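Long-range contact in 6-phospho-alpha-glucosidase (Merdibacter massiliensis, PDB 6VC6), which probably hydrolyses 6-phospho-alpha-glucosides, such as phosphorylated disaccharides, using NAD and a manganese ion as a family 4 glycoside hydrolase: residues A[183-195]-A[205-217]. Numbering follows the deposited sequence.
Sequences LLNVSWEDLDPVY and THVYDRKTGEDLL
Strands 191-195 and 206-209 run antiparallel, at 158° to each other, as the two arms of a beta hairpin on the protein surface, far from the centre of the chain. Asp192 and Tyr208 form a hydrogen-bonded pair, Asp192 N to Tyr208 O 2.7 Å and Tyr208 N to Asp192 O 2.8 Å. Farther along, Val194 N donates to His206 O, while Val194 O takes Thr205 N at 2.9 Å; Thr205 and His206 both face Val194, a classic beta bulge. At the other end Arg210 N bonds Asp190 O, and the side chains repeat the link: Arg210 NE reaches Asp190 OD2 at 2.7 Å from above the carboxylate plane, a salt bridge with the two planes 46° apart. Arg210 bends at chi3 (41°), which folds its guanidinium edge back to that oxygen. An alanine in place of Asp190 would probably leave the guanidinium without its mate and free to swing into solvent, although the backbone bond could remain. On the face carrying Leu191 and Val207, Leu216 CD1 meets Leu191 CD2 at 3.7 Å and Leu184 CD2 at 4.0 Å, joining the end of helix 172-184 to the hairpin; Ile220 of helix 217-227 touches Val207. On the opposite face, Val194 CG2 lies against His206 CB and touches Tyr208 CE1 at 3.8 Å, while Tyr208 OH sits 3.3 Å above the centre of the His206 ring.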
loop_
_atom_site.group_PDB
_atom_site.type_symbol
_atom_site.label_atom_id
_atom_site.label_comp_id
_atom_site.label_asym_id
_atom_site.label_seq_id
_atom_site.Cartn_x
_atom_site.Cartn_y
_atom_site.Cartn_z
ATOM N N LEU A 183 -18.143 -4.621 13.235
ATOM C CA LEU A 183 -18.231 -4.715 14.688
ATOM C C LEU A 183 -19.499 -4.050 15.208
ATOM O O LEU A 183 -20.213 -4.607 16.049
ATOM C CB LEU A 183 -17.007 -4.056 15.321
ATOM C CG LEU A 183 -15.827 -4.868 15.844
ATOM C CD1 LEU A 183 -15.061 -3.999 16.819
ATOM C CD2 LEU A 183 -16.281 -6.155 16.505
ATOM N N LEU A 184 -19.789 -2.850 14.710
ATOM C CA LEU A 184 -20.839 -2.000 15.251
ATOM C C LEU A 184 -22.143 -2.087 14.472
ATOM O O LEU A 184 -23.130 -1.464 14.877
ATOM C CB LEU A 184 -20.360 -0.542 15.287
ATOM C CG LEU A 184 -19.554 -0.026 16.487
ATOM C CD1 LEU A 184 -18.590 -1.070 17.036
ATOM C CD2 LEU A 184 -18.802 1.239 16.102
ATOM N N ASN A 185 -22.171 -2.840 13.370
ATOM C CA ASN A 185 -23.349 -2.949 12.506
ATOM C C ASN A 185 -23.787 -1.574 12.000
ATOM O O ASN A 185 -24.952 -1.187 12.101
ATOM C CB ASN A 185 -24.497 -3.668 13.220
ATOM C CG ASN A 185 -25.560 -4.167 12.260
ATOM O OD1 ASN A 185 -25.277 -4.451 11.095
ATOM N ND2 ASN A 185 -26.792 -4.271 12.742
ATOM N N VAL A 186 -22.827 -0.829 11.454
ATOM C CA VAL A 186 -23.073 0.483 10.874
ATOM C C VAL A 186 -22.422 0.530 9.499
ATOM O O VAL A 186 -21.654 -0.352 9.117
ATOM C CB VAL A 186 -22.541 1.629 11.762
ATOM C CG1 VAL A 186 -23.283 1.670 13.088
ATOM C CG2 VAL A 186 -21.041 1.476 11.985
ATOM N N SER A 187 -22.750 1.579 8.748
ATOM C CA SER A 187 -22.090 1.829 7.476
ATOM C C SER A 187 -20.716 2.431 7.735
ATOM O O SER A 187 -20.580 3.368 8.527
ATOM C CB SER A 187 -22.931 2.766 6.609
ATOM O OG SER A 187 -22.178 3.267 5.518
ATOM N N TRP A 188 -19.691 1.883 7.073
ATOM C CA TRP A 188 -18.334 2.369 7.292
ATOM C C TRP A 188 -18.162 3.812 6.841
ATOM O O TRP A 188 -17.255 4.498 7.326
ATOM C CB TRP A 188 -17.327 1.459 6.580
ATOM C CG TRP A 188 -17.236 1.673 5.102
ATOM C CD1 TRP A 188 -17.954 1.032 4.134
ATOM C CD2 TRP A 188 -16.366 2.583 4.418
ATOM N NE1 TRP A 188 -17.589 1.492 2.890
ATOM C CE2 TRP A 188 -16.616 2.444 3.039
ATOM C CE3 TRP A 188 -15.402 3.504 4.841
ATOM C CZ2 TRP A 188 -15.937 3.191 2.079
ATOM C CZ3 TRP A 188 -14.730 4.244 3.887
ATOM C CH2 TRP A 188 -15.001 4.085 2.523
ATOM N N GLU A 189 -19.018 4.292 5.939
ATOM C CA GLU A 189 -18.967 5.679 5.498
ATOM C C GLU A 189 -19.468 6.658 6.554
ATOM O O GLU A 189 -19.376 7.870 6.337
ATOM C CB GLU A 189 -19.780 5.845 4.213
ATOM C CG GLU A 189 -19.076 5.349 2.962
ATOM C CD GLU A 189 -19.783 4.166 2.328
ATOM O OE1 GLU A 189 -20.216 4.281 1.162
ATOM O OE2 GLU A 189 -19.901 3.117 2.996
ATOM N N ASP A 190 -19.988 6.173 7.682
ATOM C CA ASP A 190 -20.481 7.028 8.753
ATOM C C ASP A 190 -19.522 7.093 9.936
ATOM O O ASP A 190 -19.943 7.417 11.052
ATOM C CB ASP A 190 -21.859 6.552 9.215
ATOM C CG ASP A 190 -22.918 6.711 8.142
ATOM O OD1 ASP A 190 -23.790 5.824 8.028
ATOM O OD2 ASP A 190 -22.877 7.725 7.412
ATOM N N LEU A 191 -18.245 6.790 9.717
ATOM C CA LEU A 191 -17.226 6.846 10.756
ATOM C C LEU A 191 -16.213 7.928 10.411
ATOM O O LEU A 191 -15.704 7.971 9.286
ATOM C CB LEU A 191 -16.526 5.493 10.910
ATOM C CG LEU A 191 -17.420 4.275 11.152
ATOM C CD1 LEU A 191 -16.642 2.986 10.930
ATOM C CD2 LEU A 191 -18.014 4.311 12.551
ATOM N N ASP A 192 -15.927 8.801 11.378
ATOM C CA ASP A 192 -14.959 9.878 11.195
ATOM C C ASP A 192 -13.748 9.626 12.081
ATOM O O ASP A 192 -13.799 9.888 13.293
ATOM C CB ASP A 192 -15.587 11.236 11.521
ATOM C CG ASP A 192 -16.668 11.629 10.534
ATOM O OD1 ASP A 192 -17.714 12.148 10.974
ATOM O OD2 ASP A 192 -16.472 11.415 9.319
ATOM N N PRO A 193 -12.644 9.123 11.539
ATOM C CA PRO A 193 -11.487 8.788 12.370
ATOM C C PRO A 193 -10.520 9.952 12.546
ATOM O O PRO A 193 -10.459 10.885 11.742
ATOM C CB PRO A 193 -10.823 7.654 11.578
ATOM C CG PRO A 193 -11.112 8.004 10.154
ATOM C CD PRO A 193 -12.466 8.685 10.142
ATOM N N VAL A 194 -9.765 9.876 13.638
ATOM C CA VAL A 194 -8.588 10.708 13.865
ATOM C C VAL A 194 -7.397 9.765 13.948
ATOM O O VAL A 194 -7.354 8.887 14.820
ATOM C CB VAL A 194 -8.716 11.560 15.138
ATOM C CG1 VAL A 194 -7.482 12.431 15.317
ATOM C CG2 VAL A 194 -9.973 12.416 15.079
ATOM N N TYR A 195 -6.438 9.939 13.042
ATOM C CA TYR A 195 -5.400 8.945 12.813
ATOM C C TYR A 195 -4.052 9.631 12.651
ATOM O O TYR A 195 -3.963 10.743 12.123
ATOM C CB TYR A 195 -5.739 8.104 11.569
ATOM C CG TYR A 195 -4.722 7.051 11.187
ATOM C CD1 TYR A 195 -3.663 7.353 10.339
ATOM C CD2 TYR A 195 -4.837 5.747 11.651
ATOM C CE1 TYR A 195 -2.739 6.392 9.979
ATOM C CE2 TYR A 195 -3.918 4.778 11.295
ATOM C CZ TYR A 195 -2.871 5.106 10.459
ATOM O OH TYR A 195 -1.954 4.145 10.101
ATOM N N THR A 205 -6.836 7.484 17.258
ATOM C CA THR A 205 -7.069 8.084 18.565
ATOM C C THR A 205 -8.540 8.365 18.835
ATOM O O THR A 205 -8.936 8.442 20.004
ATOM C CB THR A 205 -6.270 9.384 18.705
ATOM O OG1 THR A 205 -6.754 10.349 17.762
ATOM C CG2 THR A 205 -4.791 9.130 18.450
ATOM N N HIS A 206 -9.351 8.523 17.791
ATOM C CA HIS A 206 -10.785 8.713 17.941
ATOM C C HIS A 206 -11.491 8.090 16.747
ATOM O O HIS A 206 -10.946 8.045 15.641
ATOM C CB HIS A 206 -11.164 10.197 18.051
ATOM C CG HIS A 206 -10.556 10.895 19.227
ATOM N ND1 HIS A 206 -11.007 10.716 20.516
ATOM C CD2 HIS A 206 -9.531 11.776 19.307
ATOM C CE1 HIS A 206 -10.286 11.455 21.340
ATOM N NE2 HIS A 206 -9.383 12.108 20.632
ATOM N N VAL A 207 -12.706 7.600 16.985
ATOM C CA VAL A 207 -13.574 7.073 15.930
ATOM C C VAL A 207 -14.949 7.689 16.171
ATOM O O VAL A 207 -15.755 7.168 16.950
ATOM C CB VAL A 207 -13.643 5.542 15.923
ATOM C CG1 VAL A 207 -14.503 5.058 14.763
ATOM C CG2 VAL A 207 -12.246 4.939 15.838
ATOM N N TYR A 208 -15.226 8.805 15.505
ATOM C CA TYR A 208 -16.441 9.569 15.746
ATOM C C TYR A 208 -17.568 9.120 14.825
ATOM O O TYR A 208 -17.344 8.806 13.653
ATOM C CB TYR A 208 -16.186 11.063 15.540
ATOM C CG TYR A 208 -15.256 11.692 16.553
ATOM C CD1 TYR A 208 -14.065 12.285 16.154
ATOM C CD2 TYR A 208 -15.574 11.704 17.905
ATOM C CE1 TYR A 208 -13.214 12.869 17.074
ATOM C CE2 TYR A 208 -14.728 12.284 18.833
ATOM C CZ TYR A 208 -13.550 12.864 18.412
ATOM O OH TYR A 208 -12.705 13.443 19.332
ATOM N N ASP A 209 -18.784 9.099 15.366
ATOM C CA ASP A 209 -19.966 8.908 14.542
ATOM C C ASP A 209 -20.204 10.150 13.692
ATOM O O ASP A 209 -20.042 11.279 14.160
ATOM C CB ASP A 209 -21.184 8.617 15.420
ATOM C CG ASP A 209 -22.478 8.578 14.630
ATOM O OD1 ASP A 209 -22.628 7.680 13.775
ATOM O OD2 ASP A 209 -23.348 9.442 14.868
ATOM N N ARG A 210 -20.582 9.938 12.430
ATOM C CA ARG A 210 -20.709 11.040 11.480
ATOM C C ARG A 210 -21.803 12.016 11.897
ATOM O O ARG A 210 -21.594 13.234 11.899
ATOM C CB ARG A 210 -20.986 10.500 10.078
ATOM C CG ARG A 210 -21.036 11.585 9.012
ATOM C CD ARG A 210 -21.792 11.125 7.776
ATOM N NE ARG A 210 -22.985 10.353 8.111
ATOM C CZ ARG A 210 -24.222 10.841 8.107
ATOM N NH1 ARG A 210 -25.244 10.058 8.426
ATOM N NH2 ARG A 210 -24.440 12.108 7.783
ATOM N N LYS A 211 -22.985 11.486 12.212
ATOM C CA LYS A 211 -24.142 12.336 12.477
ATOM C C LYS A 211 -24.023 13.034 13.827
ATOM O O LYS A 211 -24.196 14.254 13.924
ATOM C CB LYS A 211 -25.424 11.508 12.409
ATOM C CG LYS A 211 -26.669 12.317 12.089
ATOM C CD LYS A 211 -26.345 13.489 11.179
ATOM C CE LYS A 211 -27.535 13.856 10.310
ATOM N NZ LYS A 211 -27.116 14.583 9.080
ATOM N N THR A 212 -23.742 12.264 14.878
ATOM C CA THR A 212 -23.791 12.778 16.242
ATOM C C THR A 212 -22.438 13.213 16.787
ATOM O O THR A 212 -22.399 14.025 17.717
ATOM C CB THR A 212 -24.389 11.723 17.180
ATOM O OG1 THR A 212 -23.460 10.645 17.345
ATOM C CG2 THR A 212 -25.690 11.180 16.604
ATOM N N GLY A 213 -21.337 12.696 16.247
ATOM C CA GLY A 213 -20.026 13.073 16.732
ATOM C C GLY A 213 -19.581 12.382 17.999
ATOM O O GLY A 213 -18.525 12.734 18.538
ATOM N N GLU A 214 -20.348 11.416 18.497
ATOM C CA GLU A 214 -19.944 10.685 19.689
ATOM C C GLU A 214 -18.741 9.802 19.386
ATOM O O GLU A 214 -18.687 9.129 18.352
ATOM C CB GLU A 214 -21.100 9.832 20.213
ATOM C CG GLU A 214 -20.762 9.038 21.468
ATOM C CD GLU A 214 -21.677 7.846 21.676
ATOM O OE1 GLU A 214 -22.271 7.367 20.687
ATOM O OE2 GLU A 214 -21.801 7.386 22.832
ATOM N N ASP A 215 -17.765 9.814 20.291
ATOM C CA ASP A 215 -16.593 8.958 20.152
ATOM C C ASP A 215 -17.014 7.507 20.343
ATOM O O ASP A 215 -17.350 7.090 21.457
ATOM C CB ASP A 215 -15.519 9.356 21.158
ATOM C CG ASP A 215 -14.160 8.765 20.827
ATOM O OD1 ASP A 215 -14.060 8.007 19.839
ATOM O OD2 ASP A 215 -13.188 9.062 21.554
ATOM N N LEU A 216 -17.008 6.737 19.255
ATOM C CA LEU A 216 -17.381 5.330 19.315
ATOM C C LEU A 216 -16.241 4.436 19.779
ATOM O O LEU A 216 -16.464 3.239 19.992
ATOM C CB LEU A 216 -17.874 4.862 17.943
ATOM C CG LEU A 216 -19.051 5.642 17.359
ATOM C CD1 LEU A 216 -19.318 5.212 15.925
ATOM C CD2 LEU A 216 -20.293 5.459 18.218
ATOM N N LEU A 217 -15.038 4.986 19.946
ATOM C CA LEU A 217 -13.898 4.169 20.353
ATOM C C LEU A 217 -14.086 3.475 21.700
ATOM O O LEU A 217 -13.677 2.306 21.813
ATOM C CB LEU A 217 -12.629 5.033 20.354
ATOM C CG LEU A 217 -11.293 4.299 20.493
ATOM C CD1 LEU A 217 -11.162 3.197 19.451
ATOM C CD2 LEU A 217 -10.130 5.276 20.398
#